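Long-range contacts in protein-tyrosine-phosphatase (Vibrio vulnificus, PDB 7DHD), which probably catalyses the hydrolysis of phosphotyrosine in proteins to tyrosine and phosphate, as a low-molecular-weight protein tyrosine phosphatase: residues Leu9-Gly14 with Asp84-Met89; Ala42-Leu47 with His70-Leu75; Gln113-Lys118 with Ala142-Lys147. All blocks are in the same frame, centred on the assembly; numbering follows the deposited sequence.

Contact 1 of 3, residues Leu9-Gly14 with Asp84-Met89; sequences LVVCVG and DLILVM
Leu-9, Val-10 and Val-11 run in register beside Ile-86, Leu-87 and Val-88, the two inner strands of the four-stranded parallel sheet at the heart of the low-molecular-weight phosphatase fold. The ladder starts with Leu-9 N bound to Leu-85 O at 2.9 Å. It continues through Leu-87 N to Leu-9 O and Val-11 N to Leu-87 O, and closes with a more bent bond from Met-89 N to Val-11 O (3.0 Å, 134° at the hydrogen).

On one face, Val-11 CG2 meets Ile-86 CG2 at 3.8 Å; Val-11 CG1 lies anti to the backbone N (chi1 172°), which turns CG2 toward that neighbour. On the other face, the chain of Met-89 bends at chi2 (-69°) and brings CE to 3.7 Å from Val-10 CG1. Its CG lies 4.0 Å from CB of Cys-12, the predicted nucleophile at the start of the P-loop.

Further out, helix 93-100 covers Ile-86 and Val-88, while helix 18-29 meets Val-10 and Cys-12 through Ser-19 and Met-89 through Arg-18. Just before strand 85-88, Asp-84 OD2 accepts hydrogen bonds from Asn-6 N and Lys-7 N.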
ATOM      1  N   LEU A   9       7.720   0.722  -0.109  1.00 17.04           N
ATOM      2  CA  LEU A   9       6.775   0.596  -1.219  1.00 16.06           C
ATOM      3  C   LEU A   9       5.607  -0.290  -0.794  1.00 20.21           C
ATOM      4  O   LEU A   9       5.806  -1.483  -0.539  1.00 19.63           O
ATOM      5  CB  LEU A   9       7.463   0.004  -2.462  1.00 15.67           C
ATOM      6  CG  LEU A   9       6.628  -0.002  -3.762  1.00 18.88           C
ATOM      7  CD1 LEU A   9       6.481   1.437  -4.351  1.00 19.69           C
ATOM      8  CD2 LEU A   9       7.255  -0.922  -4.806  1.00 18.43           C
ATOM      9  N   VAL A  10       4.387   0.295  -0.754  1.00 17.89           N
ATOM     10  CA  VAL A  10       3.145  -0.400  -0.381  1.00 16.08           C
ATOM     11  C   VAL A  10       2.526  -0.929  -1.660  1.00 17.86           C
ATOM     12  O   VAL A  10       2.363  -0.175  -2.623  1.00 16.16           O
ATOM     13  CB  VAL A  10       2.170   0.507   0.404  1.00 19.21           C
ATOM     14  CG1 VAL A  10       0.939  -0.273   0.864  1.00 18.75           C
ATOM     15  CG2 VAL A  10       2.877   1.159   1.593  1.00 20.24           C
ATOM     16  N   VAL A  11       2.190  -2.213  -1.681  1.00 16.40           N
ATOM     17  CA  VAL A  11       1.703  -2.852  -2.902  1.00 16.60           C
ATOM     18  C   VAL A  11       0.342  -3.551  -2.775  1.00 19.52           C
ATOM     19  O   VAL A  11       0.108  -4.284  -1.818  1.00 18.10           O
ATOM     20  CB  VAL A  11       2.816  -3.851  -3.392  1.00 20.51           C
ATOM     21  CG1 VAL A  11       2.352  -4.742  -4.552  1.00 21.05           C
ATOM     22  CG2 VAL A  11       4.112  -3.123  -3.758  1.00 20.25           C
ATOM     23  N   CYS A  12      -0.537  -3.326  -3.779  1.00 16.12           N
ATOM     24  CA  CYS A  12      -1.777  -4.079  -3.978  1.00 15.55           C
ATOM     25  C   CYS A  12      -1.911  -4.379  -5.486  1.00 20.27           C
ATOM     26  O   CYS A  12      -0.884  -4.373  -6.174  1.00 20.76           O
ATOM     27  CB  CYS A  12      -3.015  -3.417  -3.351  1.00 15.58           C
ATOM     28  SG  CYS A  12      -3.612  -1.902  -4.175  1.00 19.06           S
ATOM     29  N   VAL A  13      -3.098  -4.742  -5.988  1.00 16.75           N
ATOM     30  CA  VAL A  13      -3.203  -5.080  -7.404  1.00 17.42           C
ATOM     31  C   VAL A  13      -3.443  -3.828  -8.267  1.00 20.39           C
ATOM     32  O   VAL A  13      -2.640  -3.554  -9.156  1.00 19.53           O
ATOM     33  CB  VAL A  13      -4.220  -6.216  -7.676  1.00 22.02           C
ATOM     34  CG1 VAL A  13      -4.369  -6.479  -9.168  1.00 21.82           C
ATOM     35  CG2 VAL A  13      -3.811  -7.499  -6.951  1.00 22.04           C
ATOM     36  N   GLY A  14      -4.530  -3.089  -8.002  1.00 18.38           N
ATOM     37  CA  GLY A  14      -4.910  -1.920  -8.797  1.00 19.04           C
ATOM     38  C   GLY A  14      -4.170  -0.632  -8.489  1.00 21.58           C
ATOM     39  O   GLY A  14      -4.159   0.282  -9.322  1.00 21.16           O
ATOM     40  N   ASP A  84      13.735  -0.062   0.027  1.00 21.34           N
ATOM     41  CA  ASP A  84      14.378  -0.884   1.058  1.00 21.72           C
ATOM     42  C   ASP A  84      13.424  -1.945   1.601  1.00 24.95           C
ATOM     43  O   ASP A  84      13.862  -3.013   2.020  1.00 23.67           O
ATOM     44  CB  ASP A  84      14.875   0.007   2.210  1.00 23.73           C
ATOM     45  CG  ASP A  84      15.748   1.173   1.776  1.00 30.03           C
ATOM     46  OD1 ASP A  84      16.710   0.944   1.013  1.00 28.88           O
ATOM     47  OD2 ASP A  84      15.488   2.307   2.229  1.00 31.07           O
ATOM     48  N   LEU A  85      12.125  -1.630   1.625  1.00 22.31           N
ATOM     49  CA  LEU A  85      11.102  -2.540   2.142  1.00 20.68           C
ATOM     50  C   LEU A  85       9.876  -2.485   1.256  1.00 22.49           C
ATOM     51  O   LEU A  85       9.455  -1.397   0.827  1.00 20.10           O
ATOM     52  CB  LEU A  85      10.746  -2.138   3.603  1.00 20.71           C
ATOM     53  CG  LEU A  85       9.627  -2.919   4.342  1.00 23.57           C
ATOM     54  CD1 LEU A  85      10.035  -4.366   4.609  1.00 23.08           C
ATOM     55  CD2 LEU A  85       9.263  -2.233   5.654  1.00 24.84           C
ATOM     56  N   ILE A  86       9.319  -3.671   0.965  1.00 19.88           N
ATOM     57  CA  ILE A  86       8.106  -3.818   0.162  1.00 18.46           C
ATOM     58  C   ILE A  86       7.037  -4.456   1.046  1.00 21.16           C
ATOM     59  O   ILE A  86       7.310  -5.464   1.712  1.00 20.51           O
ATOM     60  CB  ILE A  86       8.356  -4.559  -1.176  1.00 21.31           C
ATOM     61  CG1 ILE A  86       9.440  -3.831  -2.014  1.00 22.50           C
ATOM     62  CG2 ILE A  86       7.044  -4.664  -1.980  1.00 20.72           C
ATOM     63  CD1 ILE A  86      10.181  -4.693  -2.988  1.00 28.77           C
ATOM     64  N   LEU A  87       5.848  -3.819   1.115  1.00 19.24           N
ATOM     65  CA  LEU A  87       4.732  -4.285   1.952  1.00 19.41           C
ATOM     66  C   LEU A  87       3.511  -4.608   1.113  1.00 22.70           C
ATOM     67  O   LEU A  87       2.852  -3.695   0.608  1.00 22.60           O
ATOM     68  CB  LEU A  87       4.375  -3.252   3.049  1.00 19.46           C
ATOM     69  CG  LEU A  87       5.465  -2.884   4.066  1.00 23.79           C
ATOM     70  CD1 LEU A  87       4.943  -1.868   5.086  1.00 24.84           C
ATOM     71  CD2 LEU A  87       5.988  -4.114   4.778  1.00 23.97           C
ATOM     72  N   VAL A  88       3.197  -5.905   0.979  1.00 19.48           N
ATOM     73  CA  VAL A  88       2.020  -6.346   0.215  1.00 19.04           C
ATOM     74  C   VAL A  88       0.743  -6.321   1.082  1.00 21.93           C
ATOM     75  O   VAL A  88       0.822  -6.527   2.295  1.00 23.73           O
ATOM     76  CB  VAL A  88       2.209  -7.700  -0.491  1.00 22.53           C
ATOM     77  CG1 VAL A  88       3.282  -7.605  -1.577  1.00 21.66           C
ATOM     78  CG2 VAL A  88       2.532  -8.819   0.507  1.00 22.16           C
ATOM     79  N   MET A  89      -0.412  -6.093   0.462  1.00 17.31           N
ATOM     80  CA  MET A  89      -1.707  -6.040   1.176  1.00 17.20           C
ATOM     81  C   MET A  89      -2.296  -7.438   1.516  1.00 21.94           C
ATOM     82  O   MET A  89      -3.025  -7.589   2.511  1.00 22.43           O
ATOM     83  CB  MET A  89      -2.727  -5.177   0.420  1.00 17.93           C
ATOM     84  CG  MET A  89      -2.477  -3.689   0.606  1.00 20.20           C
ATOM     85  SD  MET A  89      -2.837  -3.168   2.307  1.00 22.49           S
ATOM     86  CE  MET A  89      -2.216  -1.474   2.293  1.00 19.39           C
TER

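Contact 2 of 3, residues Ala42-Leu47 with His70-Leu75; sequences AEKSRL and HQSQQL
The segment Ala-42 to Leu-47 follows strand 34-39 in what is probably the W-loop of this phosphatase family, and it contains the first strand of the small antiparallel hairpin 44-45/48-49. Its base is tied to the extended loop His-70 to Leu-75, mainly by polar groups of Ser-72 and Gln-74, so that an exposed excursion is anchored where it leaves the body of the fold.

Ser-72 OG gives the shortest direct bond, donating to Glu-43 O at 2.7 Å. Lying between its own backbone N and carbonyl carbon (chi1 64°), the hydroxyl oxygen also receives Lys-50 N from farther round the hairpin, and one side chain thereby joins both limbs of the loop.

Ala-42 is held through both its polar backbone atoms. Its N donates to Gln-74 OE1 at 3.2 Å, approaching 31° from the carbonyl plane of the amide. A water completes the grip by donating to Gln-74 OE1 and, at 2.7 Å, to Ala-42 O. The opposite end of the amide is fixed as well: Gln-74 NE2 donates to Leu-75 O at 3.0 Å and is hydrogen-bonded to Ile-40 O, which limits rotation of the group. Between these polar links the Ala-42 methyl presses on the backbone of the other loop, with CB 3.4 Å from Gln-73 O.

Lys-44 arches over the same strip of chain. Bends at chi2 and chi4 (78°) carry its CE to 3.9 Å from Ser-72 O. At its end the charged group makes a bridge through a second water, which accepts from Lys-44 NZ at 2.8 Å and from Gln-74 N at 2.9 Å.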
ATOM      1  N   ALA A  42      -1.596  -2.367 -12.080  1.00 19.08           N
ATOM      2  CA  ALA A  42      -2.059  -0.997 -11.862  1.00 19.37           C
ATOM      3  C   ALA A  42      -3.139  -0.523 -12.854  1.00 21.01           C
ATOM      4  O   ALA A  42      -2.997  -0.736 -14.051  1.00 20.14           O
ATOM      5  CB  ALA A  42      -0.878  -0.035 -11.858  1.00 20.52           C
ATOM      6  N   GLU A  43      -4.222   0.078 -12.330  1.00 19.09           N
ATOM      7  CA  GLU A  43      -5.343   0.623 -13.106  1.00 20.64           C
ATOM      8  C   GLU A  43      -4.896   1.895 -13.779  1.00 25.08           C
ATOM      9  O   GLU A  43      -4.490   2.841 -13.088  1.00 25.00           O
ATOM     10  CB  GLU A  43      -6.516   0.993 -12.167  1.00 22.71           C
ATOM     11  CG  GLU A  43      -7.318  -0.202 -11.679  1.00 36.23           C
ATOM     12  CD  GLU A  43      -8.163  -0.852 -12.756  1.00 63.15           C
ATOM     13  OE1 GLU A  43      -8.994  -0.144 -13.373  1.00 63.87           O
ATOM     14  OE2 GLU A  43      -7.972  -2.064 -13.002  1.00 62.09           O
ATOM     15  N   LYS A  44      -5.025   1.954 -15.106  1.00 20.35           N
ATOM     16  CA  LYS A  44      -4.632   3.149 -15.857  1.00 20.97           C
ATOM     17  C   LYS A  44      -5.747   3.628 -16.786  1.00 28.05           C
ATOM     18  O   LYS A  44      -6.573   2.825 -17.218  1.00 28.92           O
ATOM     19  CB  LYS A  44      -3.368   2.857 -16.704  1.00 22.26           C
ATOM     20  CG  LYS A  44      -2.156   2.287 -15.938  1.00 26.30           C
ATOM     21  CD  LYS A  44      -1.259   3.387 -15.411  1.00 36.92           C
ATOM     22  CE  LYS A  44       0.046   2.859 -14.872  1.00 34.47           C
ATOM     23  NZ  LYS A  44       1.007   2.534 -15.961  1.00 35.06           N
ATOM     24  N   SER A  45      -5.768   4.939 -17.094  1.00 25.62           N
ATOM     25  CA  SER A  45      -6.708   5.508 -18.065  1.00 26.24           C
ATOM     26  C   SER A  45      -5.838   5.716 -19.304  1.00 28.50           C
ATOM     27  O   SER A  45      -5.093   6.694 -19.384  1.00 26.70           O
ATOM     28  CB  SER A  45      -7.307   6.816 -17.561  1.00 31.07           C
ATOM     29  OG  SER A  45      -8.216   7.307 -18.534  1.00 37.51           O
ATOM     30  N   ARG A  46      -5.889   4.747 -20.240  1.00 27.12           N
ATOM     31  CA  ARG A  46      -5.003   4.655 -21.405  1.00 28.68           C
ATOM     32  C   ARG A  46      -3.600   4.470 -20.794  1.00 32.78           C
ATOM     33  O   ARG A  46      -3.355   3.433 -20.184  1.00 32.55           O
ATOM     34  CB  ARG A  46      -5.103   5.883 -22.344  1.00 31.55           C
ATOM     35  CG  ARG A  46      -5.604   5.553 -23.734  1.00 42.06           C
ATOM     36  CD  ARG A  46      -5.465   6.752 -24.647  1.00 55.81           C
ATOM     37  NE  ARG A  46      -6.502   6.789 -25.677  1.00 71.50           N
ATOM     38  CZ  ARG A  46      -6.395   6.232 -26.879  1.00 85.97           C
ATOM     39  NH1 ARG A  46      -7.395   6.316 -27.746  1.00 73.40           N
ATOM     40  NH2 ARG A  46      -5.292   5.577 -27.220  1.00 73.15           N
ATOM     41  N   LEU A  47      -2.741   5.490 -20.811  1.00 29.60           N
ATOM     42  CA  LEU A  47      -1.429   5.324 -20.177  1.00 28.46           C
ATOM     43  C   LEU A  47      -1.242   6.185 -18.940  1.00 30.93           C
ATOM     44  O   LEU A  47      -0.177   6.126 -18.322  1.00 31.08           O
ATOM     45  CB  LEU A  47      -0.273   5.540 -21.186  1.00 29.52           C
ATOM     46  CG  LEU A  47      -0.196   4.577 -22.381  1.00 34.75           C
ATOM     47  CD1 LEU A  47       0.847   5.040 -23.361  1.00 35.90           C
ATOM     48  CD2 LEU A  47       0.068   3.135 -21.938  1.00 35.84           C
ATOM     49  N   HIS A  70      -2.692  11.359  -5.995  1.00 22.29           N
ATOM     50  CA  HIS A  70      -2.115  10.038  -6.215  1.00 20.93           C
ATOM     51  C   HIS A  70      -2.262   9.702  -7.712  1.00 23.14           C
ATOM     52  O   HIS A  70      -3.289  10.004  -8.315  1.00 22.33           O
ATOM     53  CB  HIS A  70      -2.805   8.967  -5.344  1.00 21.07           C
ATOM     54  CG  HIS A  70      -2.420   7.560  -5.708  1.00 23.50           C
ATOM     55  ND1 HIS A  70      -1.187   7.037  -5.354  1.00 24.48           N
ATOM     56  CD2 HIS A  70      -3.105   6.624  -6.403  1.00 24.44           C
ATOM     57  CE1 HIS A  70      -1.161   5.807  -5.845  1.00 23.41           C
ATOM     58  NE2 HIS A  70      -2.294   5.509  -6.474  1.00 23.80           N
ATOM     59  N   GLN A  71      -1.247   9.069  -8.289  1.00 21.67           N
ATOM     60  CA  GLN A  71      -1.243   8.587  -9.671  1.00 21.51           C
ATOM     61  C   GLN A  71      -0.779   7.139  -9.555  1.00 23.45           C
ATOM     62  O   GLN A  71       0.297   6.876  -9.014  1.00 20.80           O
ATOM     63  CB  GLN A  71      -0.268   9.387 -10.549  1.00 24.56           C
ATOM     64  CG  GLN A  71      -0.714  10.810 -10.859  1.00 39.07           C
ATOM     65  CD  GLN A  71       0.334  11.531 -11.685  1.00 63.38           C
ATOM     66  OE1 GLN A  71       0.695  11.112 -12.793  1.00 61.10           O
ATOM     67  NE2 GLN A  71       0.867  12.625 -11.159  1.00 60.60           N
ATOM     68  N   SER A  72      -1.605   6.198  -9.989  1.00 20.07           N
ATOM     69  CA  SER A  72      -1.213   4.787  -9.877  1.00 19.20           C
ATOM     70  C   SER A  72       0.019   4.500 -10.748  1.00 22.26           C
ATOM     71  O   SER A  72       0.238   5.183 -11.759  1.00 20.88           O
ATOM     72  CB  SER A  72      -2.367   3.871 -10.263  1.00 23.47           C
ATOM     73  OG  SER A  72      -2.658   4.088 -11.632  1.00 25.36           O
ATOM     74  N   GLN A  73       0.828   3.518 -10.346  1.00 19.04           N
ATOM     75  CA  GLN A  73       2.001   3.110 -11.120  1.00 18.88           C
ATOM     76  C   GLN A  73       2.179   1.598 -11.111  1.00 22.53           C
ATOM     77  O   GLN A  73       1.898   0.947 -10.106  1.00 22.51           O
ATOM     78  CB  GLN A  73       3.287   3.857 -10.693  1.00 20.67           C
ATOM     79  CG  GLN A  73       3.847   3.462  -9.327  1.00 19.64           C
ATOM     80  CD  GLN A  73       5.122   4.167  -8.940  1.00 29.16           C
ATOM     81  OE1 GLN A  73       5.932   4.591  -9.788  1.00 24.99           O
ATOM     82  NE2 GLN A  73       5.327   4.319  -7.640  1.00 22.96           N
ATOM     83  N   GLN A  74       2.660   1.052 -12.230  1.00 18.41           N
ATOM     84  CA  GLN A  74       2.887  -0.380 -12.390  1.00 16.83           C
ATOM     85  C   GLN A  74       4.092  -0.885 -11.603  1.00 18.77           C
ATOM     86  O   GLN A  74       5.168  -0.286 -11.662  1.00 18.21           O
ATOM     87  CB  GLN A  74       3.017  -0.729 -13.889  1.00 17.12           C
ATOM     88  CG  GLN A  74       3.321  -2.206 -14.204  1.00 21.47           C
ATOM     89  CD  GLN A  74       2.284  -3.176 -13.680  1.00 24.27           C
ATOM     90  OE1 GLN A  74       1.082  -2.933 -13.747  1.00 19.67           O
ATOM     91  NE2 GLN A  74       2.726  -4.336 -13.208  1.00 19.60           N
ATOM     92  N   LEU A  75       3.917  -2.007 -10.894  1.00 17.74           N
ATOM     93  CA  LEU A  75       5.025  -2.643 -10.192  1.00 17.47           C
ATOM     94  C   LEU A  75       5.987  -3.266 -11.243  1.00 20.32           C
ATOM     95  O   LEU A  75       5.540  -3.997 -12.132  1.00 18.92           O
ATOM     96  CB  LEU A  75       4.504  -3.744  -9.248  1.00 17.72           C
ATOM     97  CG  LEU A  75       5.548  -4.387  -8.338  1.00 23.40           C
ATOM     98  CD1 LEU A  75       5.841  -3.525  -7.110  1.00 24.80           C
ATOM     99  CD2 LEU A  75       5.076  -5.758  -7.898  1.00 24.42           C
TER
HETATM  100  O   HOH W   1      -0.640  -1.364 -15.298  1.00 32.84           O
HETATM  101  O   HOH W   2       3.334   2.734 -14.434  1.00 22.03           O

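Contact 3 of 3, residues Gln113-Lys118 with Ala142-Lys147; sequences QWIGQK and AQAWAK
Gln-113 begins the contact with its CB, 4.2 Å from Trp-145 CZ2, while its CG lies over one face of the neighbouring Trp-114 indole, 3.8 Å above the plane. The loop then offers Trp-114 to the last turns of helix 128-146 in a T-shaped tryptophan pair. The pyrrole edge of Trp-114 comes down on the six-membered ring of Trp-145, with the planes at 78° and NE1 of Trp-114 3.1 Å above the centre of the Trp-145 face. Nearer the backbone, Trp-114 CB touches Ala-144 CB at 3.6 Å; with CG anti to the carbonyl carbon (chi1 -47°), the indole reaches past this methyl to the second tryptophan. Ile-115 adds its CG2 at 4.2 Å from Ala-144 CB. The chain then turns away through Gly-116 and Gln-117, both at positive phi, and Gln-117 NE2 donates back to Gln-113 O at 2.9 Å, closing the loop on itself.

Ile-115 also packs on Leu-137, Glu-140 and Ala-141 of helix 128-146, and Lys-148 makes a cation-pi contact with Trp-114. Trp-145 hydrogen-bonds through NE1 to Leu-110 O and rests on Leu-85 of strand 85-88 and Met-109 of strand 108-110, thereby fastening the terminal helix to the sheet.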
ATOM      1  N   GLN A 113       1.485  -7.737   8.966  1.00 21.78           N
ATOM      2  CA  GLN A 113       2.370  -8.696   9.657  1.00 22.35           C
ATOM      3  C   GLN A 113       2.250  -8.656  11.185  1.00 25.66           C
ATOM      4  O   GLN A 113       2.229  -9.711  11.823  1.00 22.91           O
ATOM      5  CB  GLN A 113       3.836  -8.467   9.247  1.00 22.97           C
ATOM      6  CG  GLN A 113       4.856  -9.451   9.886  1.00 26.35           C
ATOM      7  CD  GLN A 113       4.679 -10.939   9.551  1.00 40.68           C
ATOM      8  OE1 GLN A 113       4.880 -11.814  10.410  1.00 40.73           O
ATOM      9  NE2 GLN A 113       4.222 -11.256   8.364  1.00 30.64           N
ATOM     10  N   TRP A 114       2.204  -7.444  11.764  1.00 24.63           N
ATOM     11  CA  TRP A 114       2.212  -7.278  13.215  1.00 25.61           C
ATOM     12  C   TRP A 114       0.798  -7.256  13.847  1.00 30.31           C
ATOM     13  O   TRP A 114       0.674  -7.003  15.042  1.00 30.33           O
ATOM     14  CB  TRP A 114       3.072  -6.054  13.597  1.00 24.79           C
ATOM     15  CG  TRP A 114       4.399  -6.047  12.884  1.00 25.62           C
ATOM     16  CD1 TRP A 114       4.786  -5.211  11.876  1.00 28.17           C
ATOM     17  CD2 TRP A 114       5.447  -7.015  13.025  1.00 25.83           C
ATOM     18  NE1 TRP A 114       6.029  -5.574  11.407  1.00 27.95           N
ATOM     19  CE2 TRP A 114       6.455  -6.685  12.089  1.00 30.16           C
ATOM     20  CE3 TRP A 114       5.647  -8.120  13.880  1.00 28.10           C
ATOM     21  CZ2 TRP A 114       7.640  -7.427  11.969  1.00 30.06           C
ATOM     22  CZ3 TRP A 114       6.823  -8.849  13.768  1.00 30.17           C
ATOM     23  CH2 TRP A 114       7.803  -8.506  12.822  1.00 30.47           C
ATOM     24  N   ILE A 115      -0.246  -7.602  13.071  1.00 27.48           N
ATOM     25  CA  ILE A 115      -1.629  -7.704  13.563  1.00 27.26           C
ATOM     26  C   ILE A 115      -2.176  -9.134  13.321  1.00 32.18           C
ATOM     27  O   ILE A 115      -3.331  -9.302  12.929  1.00 34.15           O
ATOM     28  CB  ILE A 115      -2.569  -6.557  13.030  1.00 29.65           C
ATOM     29  CG1 ILE A 115      -2.682  -6.546  11.491  1.00 28.95           C
ATOM     30  CG2 ILE A 115      -2.136  -5.188  13.575  1.00 30.28           C
ATOM     31  CD1 ILE A 115      -4.075  -6.100  10.915  1.00 27.84           C
ATOM     32  N   GLY A 116      -1.343 -10.146  13.571  1.00 26.10           N
ATOM     33  CA  GLY A 116      -1.720 -11.546  13.398  1.00 25.49           C
ATOM     34  C   GLY A 116      -1.624 -12.053  11.963  1.00 27.39           C
ATOM     35  O   GLY A 116      -2.311 -13.014  11.593  1.00 26.11           O
ATOM     36  N   GLN A 117      -0.777 -11.401  11.134  1.00 22.46           N
ATOM     37  CA  GLN A 117      -0.555 -11.778   9.722  1.00 21.56           C
ATOM     38  C   GLN A 117      -1.874 -11.769   8.906  1.00 25.21           C
ATOM     39  O   GLN A 117      -2.119 -12.647   8.064  1.00 25.86           O
ATOM     40  CB  GLN A 117       0.205 -13.131   9.608  1.00 22.62           C
ATOM     41  CG  GLN A 117       1.579 -13.166  10.285  1.00 27.07           C
ATOM     42  CD  GLN A 117       1.519 -13.413  11.784  1.00 41.64           C
ATOM     43  OE1 GLN A 117       0.928 -14.388  12.271  1.00 37.32           O
ATOM     44  NE2 GLN A 117       2.120 -12.521  12.557  1.00 34.93           N
ATOM     45  N   LYS A 118      -2.730 -10.778   9.188  1.00 23.90           N
ATOM     46  CA  LYS A 118      -4.010 -10.653   8.497  1.00 23.11           C
ATOM     47  C   LYS A 118      -3.885 -10.018   7.133  1.00 24.39           C
ATOM     48  O   LYS A 118      -3.116  -9.073   6.934  1.00 22.72           O
ATOM     49  CB  LYS A 118      -5.054  -9.917   9.346  1.00 24.94           C
ATOM     50  CG  LYS A 118      -5.537 -10.764  10.527  1.00 26.16           C
ATOM     51  CD  LYS A 118      -6.520 -10.020  11.413  1.00 26.54           C
ATOM     52  CE  LYS A 118      -6.308 -10.378  12.859  1.00 24.57           C
ATOM     53  NZ  LYS A 118      -6.636 -11.808  13.146  1.00 25.60           N
ATOM     54  N   ALA A 142      -0.566  -0.221  10.184  1.00 27.32           N
ATOM     55  CA  ALA A 142       0.432   0.848  10.026  1.00 27.50           C
ATOM     56  C   ALA A 142       0.976   1.289  11.376  1.00 30.42           C
ATOM     57  O   ALA A 142       2.191   1.458  11.505  1.00 30.31           O
ATOM     58  CB  ALA A 142      -0.163   2.035   9.289  1.00 28.29           C
ATOM     59  N   GLN A 143       0.089   1.451  12.385  1.00 26.27           N
ATOM     60  CA  GLN A 143       0.491   1.826  13.743  1.00 26.19           C
ATOM     61  C   GLN A 143       1.476   0.796  14.340  1.00 31.00           C
ATOM     62  O   GLN A 143       2.468   1.190  14.954  1.00 31.74           O
ATOM     63  CB  GLN A 143      -0.733   2.028  14.645  1.00 27.93           C
ATOM     64  CG  GLN A 143      -1.325   3.424  14.533  1.00 33.52           C
ATOM     65  CD  GLN A 143      -2.428   3.620  15.535  1.00 55.90           C
ATOM     66  OE1 GLN A 143      -3.604   3.572  15.188  1.00 49.16           O
ATOM     67  NE2 GLN A 143      -2.075   3.778  16.804  1.00 51.32           N
ATOM     68  N   ALA A 144       1.224  -0.513  14.106  1.00 27.27           N
ATOM     69  CA  ALA A 144       2.083  -1.617  14.569  1.00 27.53           C
ATOM     70  C   ALA A 144       3.425  -1.626  13.810  1.00 31.09           C
ATOM     71  O   ALA A 144       4.457  -1.926  14.413  1.00 30.61           O
ATOM     72  CB  ALA A 144       1.364  -2.949  14.398  1.00 27.83           C
ATOM     73  N   TRP A 145       3.417  -1.272  12.498  1.00 26.96           N
ATOM     74  CA  TRP A 145       4.648  -1.169  11.709  1.00 26.32           C
ATOM     75  C   TRP A 145       5.508   0.008  12.192  1.00 31.66           C
ATOM     76  O   TRP A 145       6.725  -0.138  12.303  1.00 30.15           O
ATOM     77  CB  TRP A 145       4.356  -1.027  10.204  1.00 23.76           C
ATOM     78  CG  TRP A 145       4.483  -2.313   9.447  1.00 23.67           C
ATOM     79  CD1 TRP A 145       3.477  -3.010   8.847  1.00 25.88           C
ATOM     80  CD2 TRP A 145       5.688  -3.068   9.213  1.00 23.28           C
ATOM     81  NE1 TRP A 145       3.977  -4.152   8.254  1.00 24.70           N
ATOM     82  CE2 TRP A 145       5.328  -4.214   8.471  1.00 26.53           C
ATOM     83  CE3 TRP A 145       7.040  -2.886   9.565  1.00 25.29           C
ATOM     84  CZ2 TRP A 145       6.269  -5.184   8.084  1.00 25.94           C
ATOM     85  CZ3 TRP A 145       7.971  -3.840   9.173  1.00 26.56           C
ATOM     86  CH2 TRP A 145       7.587  -4.961   8.429  1.00 26.56           C
ATOM     87  N   ALA A 146       4.865   1.159  12.510  1.00 31.31           N
ATOM     88  CA  ALA A 146       5.536   2.385  12.967  1.00 33.00           C
ATOM     89  C   ALA A 146       6.359   2.179  14.238  1.00 39.76           C
ATOM     90  O   ALA A 146       7.420   2.791  14.376  1.00 40.64           O
ATOM     91  CB  ALA A 146       4.528   3.502  13.164  1.00 34.19           C
ATOM     92  N   LYS A 147       5.894   1.301  15.150  1.00 37.47           N
ATOM     93  CA  LYS A 147       6.590   0.991  16.409  1.00 38.77           C
ATOM     94  C   LYS A 147       7.866   0.160  16.186  1.00 42.92           C
ATOM     95  O   LYS A 147       8.752   0.149  17.045  1.00 44.42           O
ATOM     96  CB  LYS A 147       5.647   0.272  17.393  1.00 41.95           C
ATOM     97  CG  LYS A 147       4.638   1.202  18.045  1.00 53.94           C
ATOM     98  CD  LYS A 147       3.587   0.443  18.833  1.00 63.42           C
ATOM     99  CE  LYS A 147       2.582   1.368  19.480  1.00 76.58           C
ATOM    100  NZ  LYS A 147       1.688   2.028  18.486  1.00 86.40           N
TER

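Contact 1 is the buried core, a ladder of backbone bonds flanked by aliphatic side chains; contacts 2 and 3 lie at the surface, on opposite sides of the chain's centre and about 15 Å apart at their nearest atoms. Each joins its own flank to contact 1. Leu-75 CD1 of contact 2 packs on Leu-9 CD2 and Val-11 CG2, and Gly-14 O probably accepts Glu-43 N; from contact 3, Trp-145 CZ2 reaches Leu-87 CD2 at 3.5 Å. Chemistry follows place: main-chain pairing between strands, then serine, glutamine and ordered water linking loop to loop, and finally aromatic packing of loop on helix.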